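Local coordinates for protein glycosyl hydrolase, family 38 (Enterococcus faecalis, PDB 5KBP) that probably hydrolyses alpha-linked mannose residues in glycans or oligosaccharides as a metal-dependent family 38 alpha-mannosidase, at residues K83-P88 / A119-G124; P88-Q93 / M107-L112; L142-A147 / N871-P876; L347-P352 / M369-N374. All coordinates share one frame; numbering follows the deposited sequence.

Contact 1 of 4, residues K83-P88 / A119-G124; sequences KLKIGP and APVQLG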
loop_
_atom_site.group_PDB
_atom_site.type_symbol
_atom_site.label_atom_id
_atom_site.label_comp_id
_atom_site.label_asym_id
_atom_site.label_seq_id
_atom_site.Cartn_x
_atom_site.Cartn_y
_atom_site.Cartn_z
ATOM N N LYS A 83 26.024 18.837 13.399
ATOM C CA LYS A 83 25.976 19.307 12.022
ATOM C C LYS A 83 24.748 18.824 11.263
ATOM O O LYS A 83 24.440 19.375 10.201
ATOM C CB LYS A 83 27.243 18.881 11.270
ATOM C CG LYS A 83 28.512 19.508 11.824
ATOM C CD LYS A 83 29.673 19.378 10.856
ATOM C CE LYS A 83 30.841 20.247 11.290
ATOM N NZ LYS A 83 30.444 21.679 11.378
ATOM N N LEU A 84 24.045 17.817 11.773
ATOM C CA LEU A 84 22.756 17.401 11.233
ATOM C C LEU A 84 21.704 17.709 12.292
ATOM O O LEU A 84 21.599 16.997 13.298
ATOM C CB LEU A 84 22.761 15.921 10.854
ATOM C CG LEU A 84 21.671 15.491 9.869
ATOM C CD1 LEU A 84 21.706 16.371 8.632
ATOM C CD2 LEU A 84 21.833 14.028 9.490
ATOM N N LYS A 85 20.942 18.777 12.073
ATOM C CA LYS A 85 19.952 19.247 13.033
ATOM C C LYS A 85 18.627 18.537 12.778
ATOM O O LYS A 85 18.052 18.661 11.691
ATOM C CB LYS A 85 19.789 20.762 12.925
ATOM C CG LYS A 85 21.081 21.550 13.105
ATOM C CD LYS A 85 21.586 21.479 14.538
ATOM C CE LYS A 85 22.706 22.481 14.776
ATOM N NZ LYS A 85 23.183 22.464 16.187
ATOM N N ILE A 86 18.141 17.803 13.780
ATOM C CA ILE A 86 16.986 16.930 13.622
ATOM C C ILE A 86 15.887 17.343 14.595
ATOM O O ILE A 86 16.130 17.999 15.613
ATOM C CB ILE A 86 17.358 15.449 13.834
ATOM C CG1 ILE A 86 17.817 15.221 15.276
ATOM C CG2 ILE A 86 18.445 15.030 12.857
ATOM C CD1 ILE A 86 17.997 13.768 15.641
ATOM N N GLY A 87 14.661 16.939 14.268
ATOM C CA GLY A 87 13.529 17.140 15.142
ATOM C C GLY A 87 13.008 18.561 15.121
ATOM O O GLY A 87 13.426 19.389 14.308
ATOM N N PRO A 88 12.096 18.884 16.052
ATOM C CA PRO A 88 11.673 18.003 17.146
ATOM C C PRO A 88 10.479 17.104 16.830
ATOM O O PRO A 88 10.033 16.370 17.711
ATOM C CB PRO A 88 11.300 18.995 18.244
ATOM C CG PRO A 88 10.741 20.163 17.484
ATOM C CD PRO A 88 11.482 20.219 16.162
ATOM N N ALA A 119 19.700 14.899 20.266
ATOM C CA ALA A 119 18.808 15.888 20.856
ATOM C C ALA A 119 18.090 16.646 19.747
ATOM O O ALA A 119 18.638 16.804 18.649
ATOM C CB ALA A 119 19.579 16.858 21.755
ATOM N N PRO A 120 16.871 17.121 19.985
ATOM C CA PRO A 120 16.129 17.826 18.937
ATOM C C PRO A 120 16.418 19.317 18.908
ATOM O O PRO A 120 16.811 19.931 19.902
ATOM C CB PRO A 120 14.669 17.572 19.335
ATOM C CG PRO A 120 14.717 17.518 20.828
ATOM C CD PRO A 120 16.050 16.898 21.189
ATOM N N VAL A 121 16.217 19.899 17.727
ATOM C CA VAL A 121 16.158 21.351 17.614
ATOM C C VAL A 121 14.913 21.827 18.347
ATOM O O VAL A 121 13.790 21.426 18.018
ATOM C CB VAL A 121 16.145 21.792 16.145
ATOM C CG1 VAL A 121 15.887 23.287 16.042
ATOM C CG2 VAL A 121 17.456 21.432 15.482
ATOM N N GLN A 122 15.103 22.675 19.355
ATOM C CA GLN A 122 14.002 23.097 20.218
ATOM C C GLN A 122 13.233 24.258 19.587
ATOM O O GLN A 122 13.151 25.365 20.120
ATOM C CB GLN A 122 14.528 23.452 21.604
ATOM C CG GLN A 122 15.156 22.272 22.335
ATOM C CD GLN A 122 15.536 22.601 23.764
ATOM O OE1 GLN A 122 14.810 22.271 24.702
ATOM N NE2 GLN A 122 16.681 23.249 23.938
ATOM N N LEU A 123 12.649 23.974 18.425
ATOM C CA LEU A 123 11.886 24.960 17.671
ATOM C C LEU A 123 10.698 24.274 17.017
ATOM O O LEU A 123 10.875 23.307 16.270
ATOM C CB LEU A 123 12.757 25.638 16.609
ATOM C CG LEU A 123 12.023 26.554 15.630
ATOM C CD1 LEU A 123 11.515 27.803 16.337
ATOM C CD2 LEU A 123 12.918 26.916 14.455
ATOM N N GLY A 124 9.496 24.771 17.293
ATOM C CA GLY A 124 8.326 24.335 16.555
ATOM C C GLY A 124 8.452 24.726 15.097
ATOM O O GLY A 124 8.642 25.903 14.782
HETATM O O HOH W 1 19.589 18.239 16.584
HETATM O O HOH W 2 13.162 22.494 14.058
#

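Contact 2 of 4, residues P88-Q93 / M107-L112; sequences PFYILQ and MLIGHL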
loop_
_atom_site.group_PDB
_atom_site.type_symbol
_atom_site.label_atom_id
_atom_site.label_comp_id
_atom_site.label_asym_id
_atom_site.label_seq_id
_atom_site.Cartn_x
_atom_site.Cartn_y
_atom_site.Cartn_z
ATOM N N PRO A 88 12.096 18.884 16.052
ATOM C CA PRO A 88 11.673 18.003 17.146
ATOM C C PRO A 88 10.479 17.104 16.830
ATOM O O PRO A 88 10.033 16.370 17.711
ATOM C CB PRO A 88 11.300 18.995 18.244
ATOM C CG PRO A 88 10.741 20.163 17.484
ATOM C CD PRO A 88 11.482 20.219 16.162
ATOM N N PHE A 89 9.969 17.163 15.606
ATOM C CA PHE A 89 8.786 16.405 15.225
ATOM C C PHE A 89 9.179 15.119 14.507
ATOM O O PHE A 89 10.324 14.926 14.091
ATOM C CB PHE A 89 7.865 17.244 14.330
ATOM C CG PHE A 89 7.299 18.464 15.001
ATOM C CD1 PHE A 89 7.273 18.572 16.382
ATOM C CD2 PHE A 89 6.784 19.503 14.244
ATOM C CE1 PHE A 89 6.749 19.697 16.993
ATOM C CE2 PHE A 89 6.259 20.629 14.849
ATOM C CZ PHE A 89 6.241 20.726 16.225
ATOM N N TYR A 90 8.199 14.224 14.369
ATOM C CA TYR A 90 8.388 13.028 13.557
ATOM C C TYR A 90 8.099 13.319 12.090
ATOM O O TYR A 90 8.872 12.933 11.207
ATOM C CB TYR A 90 7.496 11.900 14.081
ATOM C CG TYR A 90 7.544 10.624 13.272
ATOM C CD1 TYR A 90 8.663 9.801 13.297
ATOM C CD2 TYR A 90 6.462 10.233 12.495
ATOM C CE1 TYR A 90 8.707 8.628 12.561
ATOM C CE2 TYR A 90 6.495 9.064 11.757
ATOM C CZ TYR A 90 7.620 8.266 11.794
ATOM O OH TYR A 90 7.654 7.102 11.060
ATOM N N ILE A 91 6.992 14.009 11.816
ATOM C CA ILE A 91 6.646 14.470 10.479
ATOM C C ILE A 91 6.135 15.901 10.586
ATOM O O ILE A 91 5.818 16.393 11.671
ATOM C CB ILE A 91 5.595 13.565 9.798
ATOM C CG1 ILE A 91 4.449 13.240 10.763
ATOM C CG2 ILE A 91 6.237 12.286 9.288
ATOM C CD1 ILE A 91 3.272 14.188 10.681
ATOM N N LEU A 92 6.064 16.570 9.438
ATOM C CA LEU A 92 5.478 17.903 9.344
ATOM C C LEU A 92 4.020 17.745 8.930
ATOM O O LEU A 92 3.727 17.435 7.772
ATOM C CB LEU A 92 6.244 18.768 8.347
ATOM C CG LEU A 92 7.728 19.001 8.628
ATOM C CD1 LEU A 92 8.277 20.068 7.689
ATOM C CD2 LEU A 92 7.956 19.378 10.085
ATOM N N GLN A 93 3.110 17.959 9.872
ATOM C CA GLN A 93 1.708 17.618 9.693
ATOM C C GLN A 93 0.886 18.828 9.268
ATOM O O GLN A 93 1.352 19.969 9.264
ATOM C CB GLN A 93 1.129 17.037 10.987
ATOM C CG GLN A 93 0.745 18.089 12.025
ATOM C CD GLN A 93 1.934 18.645 12.788
ATOM O OE1 GLN A 93 3.085 18.463 12.390
ATOM N NE2 GLN A 93 1.658 19.321 13.897
ATOM N N MET A 107 4.826 14.984 18.468
ATOM C CA MET A 107 5.879 15.561 19.296
ATOM C C MET A 107 6.473 14.522 20.239
ATOM O O MET A 107 7.682 14.532 20.497
ATOM C CB MET A 107 5.333 16.749 20.090
ATOM C CG MET A 107 4.404 17.658 19.298
ATOM S SD MET A 107 3.785 19.058 20.255
ATOM C CE MET A 107 5.206 20.135 20.193
ATOM N N LEU A 108 5.637 13.618 20.755
ATOM C CA LEU A 108 6.118 12.586 21.667
ATOM C C LEU A 108 7.080 11.638 20.961
ATOM O O LEU A 108 8.153 11.320 21.487
ATOM C CB LEU A 108 4.927 11.826 22.259
ATOM C CG LEU A 108 5.118 10.877 23.448
ATOM C CD1 LEU A 108 5.465 9.465 22.994
ATOM C CD2 LEU A 108 6.169 11.410 24.415
ATOM N N ILE A 109 6.714 11.181 19.761
ATOM C CA ILE A 109 7.591 10.287 19.013
ATOM C C ILE A 109 8.786 11.052 18.460
ATOM O O ILE A 109 9.911 10.540 18.439
ATOM C CB ILE A 109 6.800 9.574 17.900
ATOM C CG1 ILE A 109 5.761 8.634 18.515
ATOM C CG2 ILE A 109 7.736 8.809 16.973
ATOM C CD1 ILE A 109 4.986 7.828 17.497
ATOM N N GLY A 110 8.567 12.289 18.011
ATOM C CA GLY A 110 9.684 13.108 17.572
ATOM C C GLY A 110 10.714 13.312 18.664
ATOM O O GLY A 110 11.920 13.316 18.404
ATOM N N HIS A 111 10.253 13.469 19.908
ATOM C CA HIS A 111 11.174 13.619 21.030
ATOM C C HIS A 111 11.923 12.320 21.305
ATOM O O HIS A 111 13.155 12.312 21.396
ATOM C CB HIS A 111 10.416 14.077 22.275
ATOM C CG HIS A 111 11.251 14.099 23.518
ATOM N ND1 HIS A 111 11.169 13.123 24.488
ATOM C CD2 HIS A 111 12.186 14.979 23.949
ATOM C CE1 HIS A 111 12.016 13.401 25.463
ATOM N NE2 HIS A 111 12.647 14.522 25.160
ATOM N N LEU A 112 11.190 11.210 21.441
ATOM C CA LEU A 112 11.826 9.938 21.765
ATOM C C LEU A 112 12.796 9.505 20.672
ATOM O O LEU A 112 13.841 8.906 20.961
ATOM C CB LEU A 112 10.764 8.863 21.995
ATOM C CG LEU A 112 9.814 9.064 23.178
ATOM C CD1 LEU A 112 8.773 7.962 23.204
ATOM C CD2 LEU A 112 10.579 9.111 24.491
#

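Contact 3 of 4, residues L142-A147 / N871-P876; sequences LANLPA and NVLEEP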
loop_
_atom_site.group_PDB
_atom_site.type_symbol
_atom_site.label_atom_id
_atom_site.label_comp_id
_atom_site.label_asym_id
_atom_site.label_seq_id
_atom_site.Cartn_x
_atom_site.Cartn_y
_atom_site.Cartn_z
ATOM N N LEU A 142 4.171 22.593 26.471
ATOM C CA LEU A 142 4.000 21.270 27.057
ATOM C C LEU A 142 4.897 20.220 26.422
ATOM O O LEU A 142 4.823 19.053 26.817
ATOM C CB LEU A 142 2.539 20.826 26.954
ATOM C CG LEU A 142 1.534 21.481 27.905
ATOM C CD1 LEU A 142 0.139 20.919 27.682
ATOM C CD2 LEU A 142 1.964 21.294 29.351
ATOM N N ALA A 143 5.729 20.591 25.450
ATOM C CA ALA A 143 6.707 19.677 24.875
ATOM C C ALA A 143 8.127 20.223 24.985
ATOM O O ALA A 143 9.013 19.785 24.244
ATOM C CB ALA A 143 6.368 19.370 23.417
ATOM N N ASN A 144 8.352 21.171 25.898
ATOM C CA ASN A 144 9.667 21.779 26.114
ATOM C C ASN A 144 10.153 22.511 24.863
ATOM O O ASN A 144 11.346 22.532 24.553
ATOM C CB ASN A 144 10.692 20.741 26.578
ATOM C CG ASN A 144 10.241 19.995 27.819
ATOM O OD1 ASN A 144 9.515 20.537 28.652
ATOM N ND2 ASN A 144 10.665 18.742 27.946
ATOM N N LEU A 145 9.218 23.126 24.141
ATOM C CA LEU A 145 9.549 23.920 22.965
ATOM C C LEU A 145 9.161 25.372 23.213
ATOM O O LEU A 145 7.959 25.685 23.264
ATOM C CB LEU A 145 8.839 23.377 21.724
ATOM C CG LEU A 145 9.217 21.954 21.303
ATOM C CD1 LEU A 145 8.507 21.571 20.021
ATOM C CD2 LEU A 145 10.720 21.828 21.136
ATOM N N PRO A 146 10.118 26.280 23.380
ATOM C CA PRO A 146 9.796 27.676 23.703
ATOM C C PRO A 146 9.578 28.584 22.502
ATOM O O PRO A 146 9.238 29.757 22.698
ATOM C CB PRO A 146 11.037 28.117 24.489
ATOM C CG PRO A 146 12.148 27.361 23.843
ATOM C CD PRO A 146 11.571 26.028 23.420
ATOM N N ALA A 147 9.756 28.090 21.279
ATOM C CA ALA A 147 9.614 28.927 20.097
ATOM C C ALA A 147 9.063 28.097 18.947
ATOM O O ALA A 147 9.179 26.869 18.927
ATOM C CB ALA A 147 10.949 29.574 19.705
ATOM N N ASN A 871 3.557 16.992 31.551
ATOM C CA ASN A 871 3.398 17.583 30.231
ATOM C C ASN A 871 2.886 16.504 29.278
ATOM O O ASN A 871 2.538 15.394 29.691
ATOM C CB ASN A 871 4.714 18.208 29.774
ATOM C CG ASN A 871 5.887 17.239 29.844
ATOM O OD1 ASN A 871 5.724 16.027 29.706
ATOM N ND2 ASN A 871 7.081 17.779 30.058
ATOM N N VAL A 872 2.833 16.810 27.978
ATOM C CA VAL A 872 2.413 15.796 27.011
ATOM C C VAL A 872 3.522 14.811 26.683
ATOM O O VAL A 872 3.255 13.782 26.051
ATOM C CB VAL A 872 1.894 16.438 25.711
ATOM C CG1 VAL A 872 0.706 17.341 26.008
ATOM C CG2 VAL A 872 3.005 17.199 25.006
ATOM N N LEU A 873 4.756 15.094 27.093
ATOM C CA LEU A 873 5.836 14.120 27.019
ATOM C C LEU A 873 5.853 13.182 28.220
ATOM O O LEU A 873 6.806 12.409 28.369
ATOM C CB LEU A 873 7.185 14.830 26.893
ATOM C CG LEU A 873 7.365 15.739 25.675
ATOM C CD1 LEU A 873 8.783 16.287 25.617
ATOM C CD2 LEU A 873 7.009 15.009 24.385
ATOM N N GLU A 874 4.829 13.259 29.076
ATOM C CA GLU A 874 4.634 12.347 30.203
ATOM C C GLU A 874 5.713 12.494 31.272
ATOM O O GLU A 874 5.991 11.550 32.015
ATOM C CB GLU A 874 4.543 10.892 29.728
ATOM C CG GLU A 874 3.316 10.610 28.877
ATOM C CD GLU A 874 3.519 9.448 27.926
ATOM O OE1 GLU A 874 2.866 9.431 26.863
ATOM O OE2 GLU A 874 4.336 8.558 28.235
ATOM N N GLU A 875 6.320 13.675 31.370
ATOM C CA GLU A 875 7.294 13.954 32.411
ATOM C C GLU A 875 6.762 15.021 33.364
ATOM O O GLU A 875 6.010 15.908 32.948
ATOM C CB GLU A 875 8.630 14.421 31.819
ATOM C CG GLU A 875 9.333 13.360 30.990
ATOM C CD GLU A 875 9.552 12.066 31.756
ATOM O OE1 GLU A 875 9.815 12.122 32.976
ATOM O OE2 GLU A 875 9.459 10.988 31.133
ATOM N N PRO A 876 7.137 14.961 34.644
ATOM C CA PRO A 876 6.550 15.875 35.633
ATOM C C PRO A 876 6.736 17.335 35.250
ATOM O O PRO A 876 7.761 17.729 34.690
ATOM C CB PRO A 876 7.309 15.534 36.921
ATOM C CG PRO A 876 7.761 14.129 36.727
ATOM C CD PRO A 876 8.069 14.003 35.264
HETATM O O HOH W 3 10.131 16.416 29.377
#

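Contact 4 of 4, residues L347-P352 / M369-N374; sequences LLQNHP and MTRFEN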
loop_
_atom_site.group_PDB
_atom_site.type_symbol
_atom_site.label_atom_id
_atom_site.label_comp_id
_atom_site.label_asym_id
_atom_site.label_seq_id
_atom_site.Cartn_x
_atom_site.Cartn_y
_atom_site.Cartn_z
ATOM N N LEU A 347 0.518 5.452 11.081
ATOM C CA LEU A 347 -0.557 6.423 10.898
ATOM C C LEU A 347 -0.004 7.821 10.653
ATOM O O LEU A 347 -0.534 8.566 9.819
ATOM C CB LEU A 347 -1.486 6.419 12.112
ATOM C CG LEU A 347 -2.634 7.429 12.056
ATOM C CD1 LEU A 347 -3.536 7.152 10.863
ATOM C CD2 LEU A 347 -3.429 7.423 13.353
ATOM N N LEU A 348 1.058 8.197 11.370
ATOM C CA LEU A 348 1.670 9.507 11.174
ATOM C C LEU A 348 2.259 9.672 9.780
ATOM O O LEU A 348 2.416 10.808 9.320
ATOM C CB LEU A 348 2.752 9.748 12.229
ATOM C CG LEU A 348 2.249 10.036 13.645
ATOM C CD1 LEU A 348 3.407 10.100 14.622
ATOM C CD2 LEU A 348 1.457 11.330 13.677
ATOM N N GLN A 349 2.589 8.572 9.099
ATOM C CA GLN A 349 3.094 8.667 7.735
ATOM C C GLN A 349 2.016 9.104 6.750
ATOM O O GLN A 349 2.345 9.483 5.621
ATOM C CB GLN A 349 3.699 7.331 7.302
ATOM C CG GLN A 349 5.015 7.005 7.994
ATOM C CD GLN A 349 5.455 5.569 7.785
ATOM O OE1 GLN A 349 5.059 4.917 6.819
ATOM N NE2 GLN A 349 6.275 5.065 8.701
ATOM N N ASN A 350 0.746 9.051 7.146
ATOM C CA ASN A 350 -0.344 9.633 6.374
ATOM C C ASN A 350 -0.655 11.063 6.795
ATOM O O ASN A 350 -1.564 11.676 6.228
ATOM C CB ASN A 350 -1.611 8.781 6.504
ATOM C CG ASN A 350 -1.574 7.547 5.631
ATOM O OD1 ASN A 350 -0.746 7.437 4.730
ATOM N ND2 ASN A 350 -2.481 6.612 5.887
ATOM N N HIS A 351 0.077 11.601 7.766
ATOM C CA HIS A 351 -0.196 12.926 8.308
ATOM C C HIS A 351 0.674 14.075 7.786
ATOM O O HIS A 351 0.427 15.216 8.190
ATOM C CB HIS A 351 -0.089 12.877 9.832
ATOM C CG HIS A 351 -1.239 12.182 10.491
ATOM N ND1 HIS A 351 -1.278 11.920 11.844
ATOM C CD2 HIS A 351 -2.397 11.699 9.980
ATOM C CE1 HIS A 351 -2.409 11.304 12.138
ATOM N NE2 HIS A 351 -3.107 11.158 11.025
ATOM N N PRO A 352 1.685 13.867 6.927
ATOM C CA PRO A 352 2.287 15.031 6.260
ATOM C C PRO A 352 1.225 15.813 5.502
ATOM O O PRO A 352 0.293 15.238 4.938
ATOM C CB PRO A 352 3.321 14.408 5.320
ATOM C CG PRO A 352 3.746 13.190 6.026
ATOM C CD PRO A 352 2.499 12.657 6.684
ATOM N N MET A 369 -3.935 4.697 1.576
ATOM C CA MET A 369 -4.942 3.716 1.964
ATOM C C MET A 369 -4.299 2.453 2.517
ATOM O O MET A 369 -4.813 1.850 3.467
ATOM C CB MET A 369 -5.837 3.382 0.771
ATOM C CG MET A 369 -6.838 4.468 0.397
ATOM S SD MET A 369 -8.253 4.558 1.513
ATOM C CE MET A 369 -7.773 5.906 2.575
ATOM N N THR A 370 -3.168 2.037 1.940
ATOM C CA THR A 370 -2.452 0.880 2.466
ATOM C C THR A 370 -1.953 1.145 3.880
ATOM O O THR A 370 -2.061 0.280 4.758
ATOM C CB THR A 370 -1.288 0.514 1.543
ATOM O OG1 THR A 370 -1.795 0.072 0.278
ATOM C CG2 THR A 370 -0.439 -0.593 2.158
ATOM N N ARG A 371 -1.413 2.342 4.123
ATOM C CA ARG A 371 -0.982 2.701 5.470
ATOM C C ARG A 371 -2.161 2.726 6.435
ATOM O O ARG A 371 -2.046 2.270 7.578
ATOM C CB ARG A 371 -0.280 4.058 5.457
ATOM C CG ARG A 371 0.914 4.153 4.519
ATOM C CD ARG A 371 1.755 5.373 4.859
ATOM N NE ARG A 371 2.826 5.607 3.895
ATOM C CZ ARG A 371 2.774 6.520 2.930
ATOM N NH1 ARG A 371 3.797 6.669 2.099
ATOM N NH2 ARG A 371 1.700 7.286 2.796
ATOM N N PHE A 372 -3.300 3.261 5.991
ATOM C CA PHE A 372 -4.494 3.281 6.831
ATOM C C PHE A 372 -4.946 1.867 7.175
ATOM O O PHE A 372 -5.262 1.569 8.332
ATOM C CB PHE A 372 -5.614 4.050 6.130
ATOM C CG PHE A 372 -5.562 5.535 6.351
ATOM C CD1 PHE A 372 -5.378 6.053 7.621
ATOM C CD2 PHE A 372 -5.696 6.415 5.289
ATOM C CE1 PHE A 372 -5.330 7.417 7.827
ATOM C CE2 PHE A 372 -5.650 7.780 5.489
ATOM C CZ PHE A 372 -5.466 8.282 6.760
ATOM N N GLU A 373 -4.984 0.981 6.176
ATOM C CA GLU A 373 -5.378 -0.403 6.422
ATOM C C GLU A 373 -4.441 -1.075 7.417
ATOM O O GLU A 373 -4.892 -1.769 8.335
ATOM C CB GLU A 373 -5.403 -1.185 5.108
ATOM C CG GLU A 373 -6.452 -0.723 4.107
ATOM C CD GLU A 373 -7.771 -1.449 4.264
ATOM O OE1 GLU A 373 -8.726 -1.110 3.535
ATOM O OE2 GLU A 373 -7.848 -2.362 5.112
ATOM N N ASN A 374 -3.132 -0.866 7.258
ATOM C CA ASN A 374 -2.160 -1.533 8.119
ATOM C C ASN A 374 -2.228 -1.004 9.547
ATOM O O ASN A 374 -2.233 -1.783 10.508
ATOM C CB ASN A 374 -0.753 -1.366 7.544
ATOM C CG ASN A 374 -0.539 -2.183 6.284
ATOM O OD1 ASN A 374 -1.211 -3.192 6.065
ATOM N ND2 ASN A 374 0.401 -1.753 5.451
#

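Contact 1 of 4, residues K83-P88 / A119-G124
V121 and I86 make the hydrogen bond of this contact. The amide N of V121 gives its hydrogen to the carbonyl O of I86 at 2.8 Å, in a nearly straight bond with 167° at the hydrogen. The same oxygen also takes a CA-H...O contact from P120 CA at 3.3 Å, so one carbonyl grips two successive residues of the other loop. Two waters extend the polar link: one accepts from I86 N and donates to A119 O, the other donates to both G87 O and L123 O.

The packing contacts gather round P88, which follows a cis peptide bond. G87 enters this bend with positive phi (77°), its CA 4.4 Å from P120 CB. Beyond it the P88 ring packs against P120 and the carbonyls of V121 and L123. Its CB touches P120 CB at 3.8 Å, while its CD abuts two carbonyl oxygens, 3.2 Å from V121 O and 3.1 Å from L123 O. On the other side of the bonded pair, V121 CG2 stands anti to the carbonyl carbon of its own residue, which brings it to 3.5 Å from K85 CB. K85 then bends at chi2 (-69°) and leads its amine away from the 119-124 loop.

Helices hem in both segments. I86 rests on W117 of helix 100-117 and V79 of helix 72-80, P120 on S114 and Q115, and L123 on F263 and L267 of helix 263-270. The backbone of K85 bonds to F52 and L54, pairing strand 84-85 in parallel with strand 52-53, while G124 opens strand 124-126 and bonds to A147.

Contact 2 of 4, residues P88-Q93 / M107-L112
P88 and G110 meet backbone to backbone, and this is the tight part of the contact. The carbonyl O of P88 lies against the helix surface, 3.3 Å from G110 CA in a CA-H...O contact with 132° at the hydrogen. The F89-Y90 peptide follows it over the same spot, with F89 C and Y90 N each 3.7 Å from G110 CA. Since G110 has no side chain, the loop backbone rides directly on the helix, and the alpha carbons of F89 and G110 come within 4.1 Å of each other.

Two side-chain pairs flank the glycine. F89 and M107 lie side by side, and the bend of M107 at chi3 (79°) sets its CE at the edge of the F89 ring, 3.6 Å from F89 CE1. Y90, its CG anti to the backbone N (chi1 177°), runs alongside I109, with Y90 CD1 3.9 Å from I109 CG2. N106, one residue before the segment, holds the loop with its amide, donating to I91 O and accepting a weak bond from Y90 N.

Between these two segments the loose side is at H111, which is partly exposed and whose side chain comes no nearer to the loop than 5.1 Å. L108 turns from the loop as well, to pack on L873.

The connection from strand 84-85 to helix 100-117 thus folds back on that helix, with G110 at the closest approach, in the alpha/beta N-terminal domain of the family 38 enzymes.

Contact 3 of 4, residues L142-A147 / N871-P876
L142 gives up more surface here than any other residue, and it works through both its backbone and its side chain. Its carbonyl O accepts the amide N of V872 at 3.2 Å, a bent bond (144° at the hydrogen) whose donor is tilted from the carbonyl plane. The same oxygen also presses on N871 CB at 3.1 Å. Farther out, L142 CD1 packs 4.0 Å from V872 CG1, the two side chains crossing at about a right angle, while L142 CD2 slides past N871.

N871 carries the turn on the other side. Its CG sits between the backbone N and the carbonyl carbon (chi1 53°), which turns the amide over its own loop: OD1 accepts E875 N at 2.9 Å from above the carbonyl plane. ND2 leans toward N144 instead, where a water accepts from N144 ND2 and, weakly, from N871 ND2.

V872 closes the apolar patch with its other methyl, CG2 lying 4.3 Å from A143 CB. L873 continues it, with CG 4.4 Å from A143 CB. V872 and L873 also reach V104 and L108 of helix 100-117.

A helix end and a turn meet here. A Schellman motif with N144 at C-prime ends helix 136-141, and a type I turn runs from N871 to E874. Together they form part of the seam where the N-terminal domain meets the C-terminal beta-sandwich.

Contact 4 of 4, residues L347-P352 / M369-N374
N350 lays its amide nitrogen over the face of F372, with ND2 3.1 Å above the ring plane and over its centre. The amide and ring planes stand 57° apart, so this is an inclined approach rather than a stack. ND2 also donates to M368 O, which ties the amide to the same helix that presents the ring. At the ring's edge L347 CD1 touches F372 CE1 at 3.5 Å.

The other end of the amide is held by R371. Its NH2 donates to N350 OD1 at 3.1 Å, a nearly straight bond in the guanidinium plane, and the donor lies almost along the C=O axis. The R371 chain, extended from CG to NE, spans the gap, with R371 CD 3.7 Å from Q349 CB, while Q349 O lies over one guanidinium face. E20 forms a salt bridge with the same NH2, a counter-charge where R19 also comes close to R371.

Residues 347-350, around the end of helix 337-348, thus pack on helix 362-393 within the middle domain, with helix 304-332 alongside: L347 and H351 touch its N310 and Q314. On another side of helix 362-393, T370 is hydrogen-bonded to T370 of the second subunit.

Along the chain, contacts 1 and 2 come first and share P88, with contact 2 falling within the stretch that contact 1 brings together; their centres are 10 Å apart. Contact 3 joins residues more than 700 positions apart, yet its centre is only 12 Å from that of contact 2, which it meets where M107 packs on A143 and L145. It also borders contact 1, through G124 and A147 of neighbouring parallel strands. Contact 4, which falls in sequence between the two segments of contact 3, lies 16 Å from contact 2, centre to centre, and touches it through Y90, I91 and Q93. Helix 100-117 and its preceding loop thus stand between the beta-sandwich and the middle domain.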